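Side-chain contacts in carbonic anhydrase (Neosartorya fumigata, PDB 7COI), which probably catalyses the reversible hydration of carbon dioxide to hydrogencarbonate, using one zinc ion in each subunit: residues I117-S122 with T176-V181; L255-D258 with F263-Q266; H140-N145 with D194-P199; L208-S213 with V220-E225; A183-K188 with Q202-H207. All coordinates share one frame; numbering follows the deposited sequence.

Interaction 1: residues I117-S122 with T176-V181. With ZN (zinc ion), chain F; ACT (acetate ion), chain E.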
# COMPACT_ATOMS: atom_id res chain seq x y z
N ILE A 117 13.25 -8.85 -11.13
CA ILE A 117 12.27 -8.96 -10.02
C ILE A 117 12.35 -10.40 -9.55
O ILE A 117 11.99 -11.33 -10.33
CB ILE A 117 10.86 -8.52 -10.42
CG1 ILE A 117 10.84 -7.09 -10.96
CG2 ILE A 117 9.94 -8.71 -9.22
CD1 ILE A 117 9.58 -6.67 -11.67
N GLY A 118 12.88 -10.61 -8.36
CA GLY A 118 12.98 -11.95 -7.80
C GLY A 118 12.63 -12.02 -6.32
O GLY A 118 12.13 -11.04 -5.73
N CYS A 119 12.85 -13.19 -5.75
CA CYS A 119 12.52 -13.45 -4.35
C CYS A 119 13.66 -12.93 -3.46
O CYS A 119 14.83 -12.99 -3.87
CB CYS A 119 12.21 -14.92 -4.09
SG CYS A 119 11.59 -15.13 -2.46
N SER A 120 13.30 -12.47 -2.25
CA SER A 120 14.28 -12.12 -1.19
C SER A 120 15.11 -13.32 -0.71
O SER A 120 16.15 -13.09 -0.08
CB SER A 120 13.53 -11.54 -0.03
OG SER A 120 12.85 -10.37 -0.42
N ASP A 121 14.64 -14.54 -0.95
CA ASP A 121 15.36 -15.80 -0.59
C ASP A 121 16.87 -15.58 -0.77
O ASP A 121 17.32 -15.14 -1.87
CB ASP A 121 14.82 -16.98 -1.41
CG ASP A 121 15.33 -18.33 -0.92
OD1 ASP A 121 16.57 -18.52 -0.84
OD2 ASP A 121 14.48 -19.15 -0.54
N SER A 122 17.64 -15.84 0.28
CA SER A 122 19.09 -15.58 0.34
C SER A 122 19.83 -16.41 -0.73
O SER A 122 20.98 -16.05 -1.04
CB SER A 122 19.63 -15.86 1.70
OG SER A 122 19.50 -17.26 2.01
N THR A 176 12.68 -22.64 -6.97
CA THR A 176 12.28 -23.88 -6.29
C THR A 176 12.47 -23.68 -4.78
O THR A 176 13.38 -22.89 -4.37
CB THR A 176 13.06 -25.08 -6.86
OG1 THR A 176 14.44 -24.93 -6.53
CG2 THR A 176 12.89 -25.20 -8.35
N LYS A 177 11.69 -24.39 -3.98
CA LYS A 177 11.78 -24.35 -2.49
C LYS A 177 11.46 -22.93 -1.98
O LYS A 177 12.11 -22.50 -1.02
CB LYS A 177 13.16 -24.79 -2.03
CG LYS A 177 13.64 -26.11 -2.65
CD LYS A 177 12.86 -27.28 -2.16
CE LYS A 177 13.25 -27.67 -0.74
NZ LYS A 177 12.08 -28.00 0.13
N CYS A 178 10.54 -22.22 -2.63
CA CYS A 178 10.13 -20.84 -2.21
C CYS A 178 9.21 -20.94 -1.00
O CYS A 178 8.10 -21.44 -1.16
CB CYS A 178 9.46 -20.08 -3.35
SG CYS A 178 9.06 -18.38 -2.88
N GLY A 179 9.65 -20.41 0.15
CA GLY A 179 8.87 -20.36 1.40
C GLY A 179 7.59 -19.55 1.28
O GLY A 179 6.63 -19.89 1.97
N GLY A 180 7.53 -18.52 0.46
CA GLY A 180 6.31 -17.73 0.27
C GLY A 180 5.30 -18.51 -0.52
O GLY A 180 4.12 -18.55 -0.15
N VAL A 181 5.74 -19.18 -1.58
CA VAL A 181 4.84 -20.06 -2.36
C VAL A 181 4.33 -21.18 -1.42
O VAL A 181 3.11 -21.45 -1.40
CB VAL A 181 5.56 -20.60 -3.59
CG1 VAL A 181 4.74 -21.68 -4.28
CG2 VAL A 181 5.89 -19.46 -4.55
ZN ZN F . 11.10 -17.42 -2.38
C ACT E . 11.65 -17.15 0.61
O ACT E . 12.66 -17.22 1.30
OXT ACT E . 11.56 -18.05 -0.55
CH3 ACT E . 10.50 -16.18 0.87
O HOH W 1 12.34 -20.23 0.97

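Interaction 2: residues L255-D258 with F263-Q266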
# COMPACT_ATOMS: atom_id res chain seq x y z
N LEU A 255 11.53 -16.74 -15.48
CA LEU A 255 12.55 -17.76 -15.16
C LEU A 255 12.13 -18.47 -13.89
O LEU A 255 11.43 -17.86 -13.04
CB LEU A 255 13.93 -17.14 -14.94
CG LEU A 255 14.51 -16.32 -16.08
CD1 LEU A 255 15.87 -15.77 -15.70
CD2 LEU A 255 14.65 -17.17 -17.34
N ILE A 256 12.63 -19.70 -13.75
CA ILE A 256 12.70 -20.42 -12.45
C ILE A 256 14.16 -20.74 -12.16
O ILE A 256 14.87 -21.30 -13.03
CB ILE A 256 11.82 -21.68 -12.43
CG1 ILE A 256 10.33 -21.35 -12.57
CG2 ILE A 256 12.13 -22.50 -11.20
CD1 ILE A 256 9.68 -20.59 -11.41
N TYR A 257 14.59 -20.39 -10.94
CA TYR A 257 15.94 -20.66 -10.41
C TYR A 257 15.85 -21.93 -9.58
O TYR A 257 15.06 -21.97 -8.65
CB TYR A 257 16.46 -19.50 -9.56
CG TYR A 257 17.82 -19.75 -8.99
CD1 TYR A 257 18.91 -19.93 -9.84
CD2 TYR A 257 18.02 -19.91 -7.62
CE1 TYR A 257 20.17 -20.17 -9.33
CE2 TYR A 257 19.29 -20.15 -7.10
CZ TYR A 257 20.37 -20.28 -7.96
OH TYR A 257 21.62 -20.54 -7.48
N ASP A 258 16.68 -22.92 -9.90
CA ASP A 258 16.75 -24.19 -9.12
C ASP A 258 17.81 -23.98 -8.05
O ASP A 258 19.03 -23.92 -8.39
CB ASP A 258 17.04 -25.37 -10.07
CG ASP A 258 17.02 -26.72 -9.40
OD1 ASP A 258 17.33 -26.80 -8.21
OD2 ASP A 258 16.66 -27.69 -10.09
N PHE A 263 21.08 -23.52 -11.73
CA PHE A 263 20.61 -23.22 -13.10
C PHE A 263 19.26 -22.48 -13.09
O PHE A 263 18.28 -22.92 -12.47
CB PHE A 263 20.47 -24.50 -13.93
CG PHE A 263 21.80 -25.09 -14.30
CD1 PHE A 263 22.42 -24.68 -15.47
CD2 PHE A 263 22.49 -25.92 -13.44
CE1 PHE A 263 23.65 -25.22 -15.84
CE2 PHE A 263 23.75 -26.43 -13.80
CZ PHE A 263 24.33 -26.06 -14.99
N LEU A 264 19.20 -21.48 -13.94
CA LEU A 264 17.96 -20.81 -14.40
C LEU A 264 17.37 -21.59 -15.57
O LEU A 264 18.16 -22.00 -16.48
CB LEU A 264 18.31 -19.39 -14.82
CG LEU A 264 18.75 -18.46 -13.68
CD1 LEU A 264 19.42 -17.23 -14.25
CD2 LEU A 264 17.54 -18.09 -12.82
N ARG A 265 16.05 -21.78 -15.56
CA ARG A 265 15.29 -22.28 -16.74
C ARG A 265 14.24 -21.26 -17.16
O ARG A 265 13.62 -20.57 -16.29
CB ARG A 265 14.71 -23.66 -16.51
CG ARG A 265 13.74 -23.76 -15.36
CD ARG A 265 13.31 -25.20 -15.18
NE ARG A 265 12.42 -25.40 -14.04
CZ ARG A 265 11.10 -25.23 -14.05
NH1 ARG A 265 10.48 -24.82 -15.15
NH2 ARG A 265 10.39 -25.46 -12.95
N GLN A 266 14.07 -21.10 -18.49
CA GLN A 266 13.03 -20.21 -19.07
C GLN A 266 11.66 -20.90 -18.98
O GLN A 266 11.57 -22.11 -19.22
CB GLN A 266 13.34 -19.83 -20.52
CG GLN A 266 14.56 -18.96 -20.64
CD GLN A 266 14.69 -18.40 -22.03
OE1 GLN A 266 14.01 -17.45 -22.42
NE2 GLN A 266 15.59 -19.02 -22.76

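Interaction 3: residues H140-N145 with D194-P199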
# COMPACT_ATOMS: atom_id res chain seq x y z
N HIS A 140 14.81 -5.59 -7.89
CA HIS A 140 13.76 -5.64 -6.86
C HIS A 140 13.61 -7.07 -6.37
O HIS A 140 13.38 -7.99 -7.18
CB HIS A 140 12.44 -5.11 -7.43
CG HIS A 140 11.36 -4.90 -6.42
ND1 HIS A 140 11.54 -4.15 -5.27
CD2 HIS A 140 10.06 -5.32 -6.41
CE1 HIS A 140 10.40 -4.10 -4.60
NE2 HIS A 140 9.48 -4.83 -5.27
N ARG A 141 13.66 -7.26 -5.07
CA ARG A 141 13.46 -8.59 -4.43
C ARG A 141 12.48 -8.43 -3.28
O ARG A 141 12.64 -7.48 -2.48
CB ARG A 141 14.80 -9.18 -3.97
CG ARG A 141 15.64 -9.67 -5.15
CD ARG A 141 17.04 -9.96 -4.77
NE ARG A 141 17.17 -11.14 -3.93
CZ ARG A 141 18.31 -11.55 -3.38
NH1 ARG A 141 19.42 -10.85 -3.53
NH2 ARG A 141 18.32 -12.65 -2.66
N ASN A 142 11.46 -9.27 -3.26
CA ASN A 142 10.37 -9.21 -2.26
C ASN A 142 10.00 -10.66 -1.93
O ASN A 142 10.59 -11.61 -2.53
CB ASN A 142 9.21 -8.32 -2.73
CG ASN A 142 8.45 -8.92 -3.90
OD1 ASN A 142 8.54 -10.12 -4.14
ND2 ASN A 142 7.70 -8.08 -4.63
N ILE A 143 9.04 -10.85 -1.04
CA ILE A 143 8.59 -12.22 -0.68
C ILE A 143 7.89 -12.89 -1.88
O ILE A 143 6.81 -12.42 -2.31
CB ILE A 143 7.71 -12.25 0.57
CG1 ILE A 143 8.47 -11.73 1.80
CG2 ILE A 143 7.20 -13.67 0.79
CD1 ILE A 143 9.75 -12.47 2.14
N ALA A 144 8.51 -13.94 -2.41
CA ALA A 144 7.97 -14.80 -3.49
C ALA A 144 7.77 -14.02 -4.79
O ALA A 144 6.94 -14.44 -5.62
CB ALA A 144 6.65 -15.40 -3.06
N ASN A 145 8.57 -12.97 -5.03
CA ASN A 145 8.60 -12.29 -6.36
C ASN A 145 7.15 -12.02 -6.79
O ASN A 145 6.84 -12.18 -7.97
CB ASN A 145 9.44 -13.09 -7.39
CG ASN A 145 9.12 -14.57 -7.53
OD1 ASN A 145 9.65 -15.39 -6.79
ND2 ASN A 145 8.29 -14.93 -8.50
N ASP A 194 -0.15 -12.52 5.40
CA ASP A 194 -1.43 -12.99 4.81
C ASP A 194 -1.86 -12.09 3.66
O ASP A 194 -2.12 -12.58 2.57
CB ASP A 194 -2.52 -13.11 5.86
CG ASP A 194 -2.33 -14.27 6.83
OD1 ASP A 194 -1.34 -14.99 6.70
OD2 ASP A 194 -3.18 -14.42 7.73
N PRO A 195 -2.01 -10.76 3.82
CA PRO A 195 -2.40 -9.93 2.68
C PRO A 195 -1.37 -10.00 1.55
O PRO A 195 -1.75 -9.96 0.36
CB PRO A 195 -2.60 -8.52 3.26
CG PRO A 195 -1.89 -8.55 4.60
CD PRO A 195 -1.96 -9.98 5.07
N TRP A 196 -0.10 -10.04 1.91
CA TRP A 196 0.99 -10.07 0.91
C TRP A 196 0.81 -11.30 -0.00
O TRP A 196 1.04 -11.19 -1.23
CB TRP A 196 2.37 -10.06 1.58
CG TRP A 196 3.42 -10.10 0.50
CD1 TRP A 196 4.12 -11.18 0.05
CD2 TRP A 196 3.78 -8.99 -0.33
NE1 TRP A 196 4.91 -10.80 -0.99
CE2 TRP A 196 4.69 -9.48 -1.28
CE3 TRP A 196 3.40 -7.65 -0.38
CZ2 TRP A 196 5.29 -8.67 -2.24
CZ3 TRP A 196 3.95 -6.84 -1.37
CH2 TRP A 196 4.88 -7.35 -2.27
N LEU A 197 0.42 -12.43 0.58
CA LEU A 197 0.37 -13.72 -0.14
C LEU A 197 -0.95 -13.92 -0.87
O LEU A 197 -1.07 -14.93 -1.57
CB LEU A 197 0.63 -14.86 0.85
CG LEU A 197 2.06 -14.86 1.41
CD1 LEU A 197 2.18 -15.91 2.50
CD2 LEU A 197 3.10 -15.06 0.33
N ILE A 198 -1.90 -13.00 -0.78
CA ILE A 198 -3.24 -13.21 -1.39
C ILE A 198 -3.11 -13.60 -2.87
O ILE A 198 -3.85 -14.49 -3.30
CB ILE A 198 -4.15 -11.99 -1.18
CG1 ILE A 198 -4.67 -11.92 0.24
CG2 ILE A 198 -5.30 -12.02 -2.18
CD1 ILE A 198 -5.31 -10.57 0.59
N PRO A 199 -2.28 -12.94 -3.71
CA PRO A 199 -2.20 -13.31 -5.13
C PRO A 199 -1.86 -14.78 -5.39
O PRO A 199 -2.37 -15.35 -6.35
CB PRO A 199 -1.11 -12.38 -5.69
CG PRO A 199 -1.22 -11.14 -4.80
CD PRO A 199 -1.48 -11.73 -3.43

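Interaction 4: residues L208-S213 with V220-E225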
# COMPACT_ATOMS: atom_id res chain seq x y z
N LEU A 208 -6.84 -25.19 -8.21
CA LEU A 208 -6.84 -26.04 -6.99
C LEU A 208 -6.76 -27.54 -7.36
O LEU A 208 -5.94 -28.25 -6.77
CB LEU A 208 -8.06 -25.76 -6.13
CG LEU A 208 -8.03 -26.48 -4.78
CD1 LEU A 208 -6.83 -26.06 -3.95
CD2 LEU A 208 -9.33 -26.28 -4.02
N ALA A 209 -7.60 -27.99 -8.30
CA ALA A 209 -7.65 -29.42 -8.71
C ALA A 209 -6.28 -29.83 -9.25
O ALA A 209 -5.75 -30.87 -8.81
CB ALA A 209 -8.75 -29.63 -9.73
N GLU A 210 -5.71 -29.02 -10.15
CA GLU A 210 -4.35 -29.26 -10.75
C GLU A 210 -3.31 -29.38 -9.63
O GLU A 210 -2.50 -30.33 -9.67
CB GLU A 210 -4.05 -28.13 -11.74
CG GLU A 210 -2.62 -28.05 -12.23
CD GLU A 210 -2.33 -26.82 -13.08
OE1 GLU A 210 -1.19 -26.63 -13.48
OE2 GLU A 210 -3.27 -26.05 -13.32
N LEU A 211 -3.29 -28.46 -8.66
CA LEU A 211 -2.26 -28.48 -7.59
C LEU A 211 -2.48 -29.67 -6.66
O LEU A 211 -1.47 -30.24 -6.20
CB LEU A 211 -2.30 -27.17 -6.80
CG LEU A 211 -1.87 -25.93 -7.58
CD1 LEU A 211 -2.24 -24.66 -6.81
CD2 LEU A 211 -0.38 -26.00 -7.89
N GLN A 212 -3.73 -30.03 -6.37
CA GLN A 212 -4.03 -31.16 -5.45
C GLN A 212 -3.59 -32.49 -6.10
O GLN A 212 -3.32 -33.45 -5.34
CB GLN A 212 -5.51 -31.15 -5.07
CG GLN A 212 -5.82 -30.10 -4.01
CD GLN A 212 -7.29 -30.03 -3.64
OE1 GLN A 212 -7.66 -29.61 -2.54
NE2 GLN A 212 -8.14 -30.40 -4.57
N SER A 213 -3.51 -32.56 -7.44
CA SER A 213 -3.10 -33.76 -8.22
C SER A 213 -1.58 -33.98 -8.17
O SER A 213 -1.12 -35.01 -8.69
CB SER A 213 -3.59 -33.65 -9.64
OG SER A 213 -2.65 -32.92 -10.44
N VAL A 220 4.59 -26.83 -5.13
CA VAL A 220 5.38 -25.62 -4.80
C VAL A 220 6.04 -25.13 -6.09
O VAL A 220 6.01 -23.94 -6.33
CB VAL A 220 6.40 -25.86 -3.68
CG1 VAL A 220 7.43 -24.74 -3.58
CG2 VAL A 220 5.71 -26.08 -2.34
N VAL A 221 6.57 -26.02 -6.92
CA VAL A 221 7.16 -25.62 -8.23
C VAL A 221 6.05 -25.11 -9.13
O VAL A 221 6.29 -24.09 -9.77
CB VAL A 221 7.94 -26.79 -8.87
CG1 VAL A 221 8.28 -26.52 -10.33
CG2 VAL A 221 9.19 -27.08 -8.06
N ARG A 222 4.92 -25.80 -9.25
CA ARG A 222 3.85 -25.44 -10.21
C ARG A 222 3.32 -24.07 -9.83
O ARG A 222 3.18 -23.22 -10.70
CB ARG A 222 2.70 -26.45 -10.21
CG ARG A 222 1.60 -26.15 -11.22
CD ARG A 222 2.05 -26.03 -12.66
NE ARG A 222 2.61 -27.33 -13.06
CZ ARG A 222 1.91 -28.44 -13.37
NH1 ARG A 222 0.59 -28.44 -13.38
NH2 ARG A 222 2.56 -29.55 -13.67
N LEU A 223 3.05 -23.86 -8.55
CA LEU A 223 2.50 -22.55 -8.10
C LEU A 223 3.56 -21.46 -8.31
O LEU A 223 3.18 -20.34 -8.66
CB LEU A 223 2.04 -22.65 -6.65
CG LEU A 223 1.37 -21.39 -6.11
CD1 LEU A 223 0.25 -20.91 -7.01
CD2 LEU A 223 0.85 -21.62 -4.72
N ALA A 224 4.84 -21.76 -8.10
CA ALA A 224 5.95 -20.80 -8.37
C ALA A 224 5.92 -20.40 -9.84
O ALA A 224 6.09 -19.25 -10.15
CB ALA A 224 7.28 -21.40 -7.96
N GLU A 225 5.73 -21.36 -10.76
CA GLU A 225 5.64 -21.08 -12.22
C GLU A 225 4.39 -20.25 -12.52
O GLU A 225 4.50 -19.31 -13.31
CB GLU A 225 5.56 -22.37 -13.04
CG GLU A 225 6.80 -23.21 -12.89
CD GLU A 225 6.74 -24.58 -13.55
OE1 GLU A 225 5.62 -25.07 -13.76
OE2 GLU A 225 7.81 -25.15 -13.80

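Interaction 5: residues A183-K188 with Q202-H207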
# COMPACT_ATOMS: atom_id res chain seq x y z
N ALA A 183 4.01 -21.18 1.87
CA ALA A 183 3.09 -20.56 2.85
C ALA A 183 1.68 -20.46 2.23
O ALA A 183 0.68 -20.76 2.93
CB ALA A 183 3.61 -19.22 3.27
N ALA A 184 1.59 -20.04 0.96
CA ALA A 184 0.29 -19.86 0.28
C ALA A 184 -0.44 -21.21 0.12
O ALA A 184 -1.67 -21.20 0.02
CB ALA A 184 0.47 -19.17 -1.05
N LEU A 185 0.29 -22.32 0.05
CA LEU A 185 -0.33 -23.68 -0.10
C LEU A 185 -0.71 -24.26 1.28
O LEU A 185 -1.38 -25.32 1.31
CB LEU A 185 0.68 -24.59 -0.82
CG LEU A 185 0.82 -24.32 -2.32
CD1 LEU A 185 2.12 -24.92 -2.86
CD2 LEU A 185 -0.40 -24.86 -3.07
N GLY A 186 -0.27 -23.63 2.37
CA GLY A 186 -0.67 -23.97 3.76
C GLY A 186 -1.89 -23.17 4.21
O GLY A 186 -2.39 -22.34 3.44
N ASN A 187 -2.39 -23.40 5.40
CA ASN A 187 -3.58 -22.67 5.91
C ASN A 187 -3.29 -22.24 7.35
O ASN A 187 -4.23 -22.16 8.15
CB ASN A 187 -4.87 -23.46 5.69
CG ASN A 187 -5.21 -23.59 4.23
OD1 ASN A 187 -6.02 -22.82 3.68
ND2 ASN A 187 -4.57 -24.54 3.57
N LYS A 188 -2.04 -21.87 7.61
CA LYS A 188 -1.61 -21.21 8.85
C LYS A 188 -1.69 -19.70 8.62
O LYS A 188 -1.24 -19.24 7.54
CB LYS A 188 -0.20 -21.68 9.20
CG LYS A 188 0.30 -21.23 10.56
CD LYS A 188 1.57 -21.98 11.00
CE LYS A 188 2.43 -21.21 11.98
NZ LYS A 188 3.80 -21.03 11.44
N GLN A 202 -4.95 -16.73 -4.65
CA GLN A 202 -5.91 -16.58 -5.76
C GLN A 202 -5.56 -17.61 -6.85
O GLN A 202 -6.49 -18.25 -7.42
CB GLN A 202 -5.88 -15.16 -6.32
CG GLN A 202 -6.39 -14.12 -5.31
CD GLN A 202 -6.26 -12.73 -5.86
OE1 GLN A 202 -5.25 -12.37 -6.47
NE2 GLN A 202 -7.30 -11.94 -5.68
N LEU A 203 -4.26 -17.76 -7.15
CA LEU A 203 -3.78 -18.76 -8.13
C LEU A 203 -4.07 -20.16 -7.60
O LEU A 203 -4.51 -21.01 -8.41
CB LEU A 203 -2.28 -18.56 -8.39
CG LEU A 203 -1.93 -17.34 -9.22
CD1 LEU A 203 -0.43 -17.08 -9.17
CD2 LEU A 203 -2.42 -17.51 -10.66
N ARG A 204 -3.87 -20.39 -6.30
CA ARG A 204 -4.19 -21.70 -5.69
C ARG A 204 -5.68 -22.05 -5.91
O ARG A 204 -5.99 -23.20 -6.34
CB ARG A 204 -3.83 -21.67 -4.22
CG ARG A 204 -4.14 -22.96 -3.49
CD ARG A 204 -3.77 -22.83 -2.03
NE ARG A 204 -4.17 -24.00 -1.29
CZ ARG A 204 -4.18 -24.11 0.02
NH1 ARG A 204 -3.77 -23.09 0.78
NH2 ARG A 204 -4.60 -25.24 0.56
N GLU A 205 -6.57 -21.10 -5.62
CA GLU A 205 -8.04 -21.29 -5.83
C GLU A 205 -8.29 -21.61 -7.30
O GLU A 205 -9.04 -22.58 -7.56
CB GLU A 205 -8.84 -20.06 -5.42
CG GLU A 205 -10.33 -20.13 -5.71
CD GLU A 205 -11.06 -18.81 -5.45
OE1 GLU A 205 -11.95 -18.47 -6.23
OE2 GLU A 205 -10.78 -18.15 -4.43
N GLN A 206 -7.73 -20.83 -8.22
CA GLN A 206 -8.02 -20.97 -9.66
C GLN A 206 -7.52 -22.33 -10.17
O GLN A 206 -8.10 -22.84 -11.15
CB GLN A 206 -7.36 -19.89 -10.49
CG GLN A 206 -7.83 -18.46 -10.24
CD GLN A 206 -6.81 -17.47 -10.78
OE1 GLN A 206 -6.16 -17.70 -11.80
NE2 GLN A 206 -6.61 -16.37 -10.05
N HIS A 207 -6.43 -22.85 -9.61
CA HIS A 207 -5.73 -24.07 -10.12
C HIS A 207 -5.82 -25.19 -9.08
O HIS A 207 -4.90 -26.05 -9.05
CB HIS A 207 -4.28 -23.71 -10.46
CG HIS A 207 -4.16 -22.73 -11.58
ND1 HIS A 207 -4.11 -23.12 -12.89
CD2 HIS A 207 -4.13 -21.38 -11.60
CE1 HIS A 207 -4.04 -22.07 -13.68
NE2 HIS A 207 -4.01 -20.98 -12.91

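Interaction 1: residues I117-S122 with T176-V181
The flat carboxylate of Asp-121 turns OD2 toward Lys-177 and toward the other flat group here, a bound acetate; this is the zinc site of a beta-class carbonic anhydrase. Asp-121 OD2 stands 4.1 Å from Lys-177 O, and a water lies between them, within hydrogen-bonding reach of both. The acetate, probably from the crystallisation liquor, binds the zinc ion through OXT at 2.0 Å, with Asp-121 OD2 3.1 Å from that oxygen. The single Gly-179 N-H is shared between the water and acetate OXT. Cys-119 SG and Cys-178 SG each bind the zinc ion at 2.3 Å, and His-175 completes the set. Both sulfurs lie anti to their own backbone N (chi1 -172° and -176°), which brings them to the metal from strand 114-119 and from the start of helix 179-185. Beyond this shell, Asp-121 pairs with Arg-123, consistent with the Asp-Arg dyad of open beta-class sites, and Gln-110 of the second subunit also bonds to the acetate. Cys-178 is the N-cap of helix 179-185, its SG accepting weakly from Val-181 N. The thiolate of Cys-119 has a backbone donor too: Asp-121 N points at SG over 3.5 Å, nearly straight at 173°.

Interaction 2: residues L255-D258 with F263-Q266
Ile-256 and Arg-265 form a hydrogen-bonded antiparallel pair, and each satisfies both main-chain groups of the other. Ile-256 N donates to Arg-265 O over 2.9 Å, and Arg-265 N returns a bond of 2.8 Å to Ile-256 O, straight to 170°. Next along, Asp-258 N gives its proton to Phe-263 O at 3.0 Å. The non-hydrogen-bonded pairs on either side, Leu-255 with Gln-266 and Tyr-257 with Leu-264, contribute CA-H...O contacts instead: Leu-255 CA lies 3.2 Å from Arg-265 O, and Leu-264 CA approaches Ile-256 O. The backbone groups of Leu-255 and Tyr-257 find their hydrogen bonds across the sheet on strand 169-175 and on Thr-176 just after it.

The Arg-265 side chain runs beside Ile-256, pointing the same way. Its CG sits between the backbone N and the carbonyl carbon (chi1 60°), and the extended chain then carries one face of the guanidinium over Ile-256, whose CB is 3.9 Å above the plane. The charge is met elsewhere, by Glu-225 in a salt bridge from NH2, while Asp-258 OD1 accepts from Gly-260 N in the connecting turn.

On the other face of the sheet the contacts are apolar. Leu-264 CD2 meets Tyr-257 CB at 3.7 Å and lies at the edge of the tyrosine ring; it also touches Leu-255 CD1 at 4.1 Å. Trp-91 and Asn-88 of the second subunit pack on Tyr-257 and Leu-264. The axes of 255-257 and 264-266 approach to 4.6 Å at 156°: this is an antiparallel beta hairpin that ends the otherwise parallel sheet of the beta-carbonic anhydrase fold.

Interaction 3: residues H140-N145 with D194-P199
Trp-196 NE1 donates to Ile-143 O over 2.8 Å, the one hydrogen bond between residues 140-145 and 194-199. It is almost perfectly straight, with an N-H...O angle of 177°, and the oxygen lies in the indole plane. At the carbonyl the approach is bent, C=O...N 129°. The indole reaches this far because its CG is anti to the backbone N, directing the ring from the helix toward the end of the strand. The Ile-143 side chain packs beside the same edge of the indole: CB is 3.5 Å from Trp-196 NE1 and 3.8 Å from Trp-196 CD1. Its CG2 also makes a looser contact with Leu-197 CD2 at 4.4 Å.

In the alpha/beta fold of the beta-class enzymes, the contact joins the C-terminal end of strand 137-142, outermost within the chain, together with the turn after it, to helix 193-206. Ile-143 also borders the active site, its side chain coming within about 4 Å of the bound acetate, so the tryptophan is a second-shell neighbour of that pocket.

At the benzo end of the indole, the amide of Asn-142 meets the ring edge, with Asn-142 ND2 3.4 Å from Trp-196 CZ2 and the two planes 76° apart. Asn-142 ND2 spends a proton on Val-146 O, which ties the amide to the turn. His-148 NE2 bonds to Trp-196 O, while Ala-156 of the second subunit packs against Trp-196.

Interaction 4: residues L208-S213 with V220-E225
Arg-222 NH1 and Glu-210 OE1 form the salt bridge of this contact, modelled 2.5 Å apart. The carboxylate oxygen uses its anti lone pair and sits near the guanidinium plane, at its edge, while the two flat groups are turned 49° against each other. Glu-210 arrives fully extended. Arg-222 instead bends at chi2 and chi3, folding its chain so that CD also comes near Glu-210 OE1. So short a separation makes the finer details of this pairing doubtful.

Next to the charged pair lies an apolar contact. Leu-211 CD2 touches Arg-222 CG at 3.9 Å and approaches Leu-223 CB at 4.3 Å.

The second shell positions the charges. Glu-210 OE2 accepts from His-207 ND1. On the other helix Glu-225 OE1 makes a long pair of 3.8 Å with Arg-222 NE, and Glu-225 OE2 is held by Arg-265, so that acid and base alternate from Glu-210 to Arg-265. The segments 208-212 and 220-225 run roughly antiparallel, at 145°, their axes 10.3 Å apart: an antiparallel helical hairpin with a salt-bridge network along its rim and leucines next to it.

Interaction 5: residues A183-K188 with Q202-H207
Arg-204 sends a straight side chain across to the C-terminal end of helix 179-185, where its guanidinium meets a cluster of main-chain carbonyls. Its CG is anti to the backbone N (chi1 179°) and the chain stays extended as far as NE, which gives the reach needed. Arg-204 NH1 then donates to Ala-184 O over 2.9 Å, the oxygen lying 26° out of the guanidinium plane, and makes a weak bond of 3.1 Å to Gly-186 O. Leu-185 O takes a different place: it sits 3.0 Å above one face of the group, offset toward the rim, and the angle is too poor for a hydrogen bond. Thus three successive carbonyls surround the cation, two toward its edge and one over a face, and the C-terminal end of helix 179-185 would probably favour a positive group here.

The side chains themselves cross obliquely. Leu-185 CD2 rests on the aliphatic part of the arginine, 4.1 Å from Arg-204 CD. The Asn-187 amide stands by the guanidinium with its plane turned 62° from it. Arg-201 also donates to Gly-186 O, which Arg-204 holds only weakly.

Around this meeting, Thr-281 and Ser-282 of the third subunit pack on Asn-187 and Arg-204, Ala-184 leans on Leu-200 of helix 193-206, and Leu-185 packs on Leu-223; the contact fastens helix 179-185 to helix 193-206 beside helix 216-236.

Overall arrangement
From the N terminus, strand 114-119 opens interaction 1, which closes on residues 176-181 after a loop of 53 residues. Interaction 3 opens within that loop, at the end of strand 137-142, and closes beyond it on helix 193-206, so the two cross. Interaction 5 starts just after interaction 1 ends and crosses interaction 3 in turn, sharing helix 193-206 with it. Interactions 4 and 2 follow in series as short local closures, one between helices and one a hairpin. In space Leu-223 and Leu-211 join interaction 4 to interaction 5, Val-181 packs on helix 216-236, Arg-265 with Glu-225 links interactions 2 and 4, and the sheet connects interactions 1, 2 and 3.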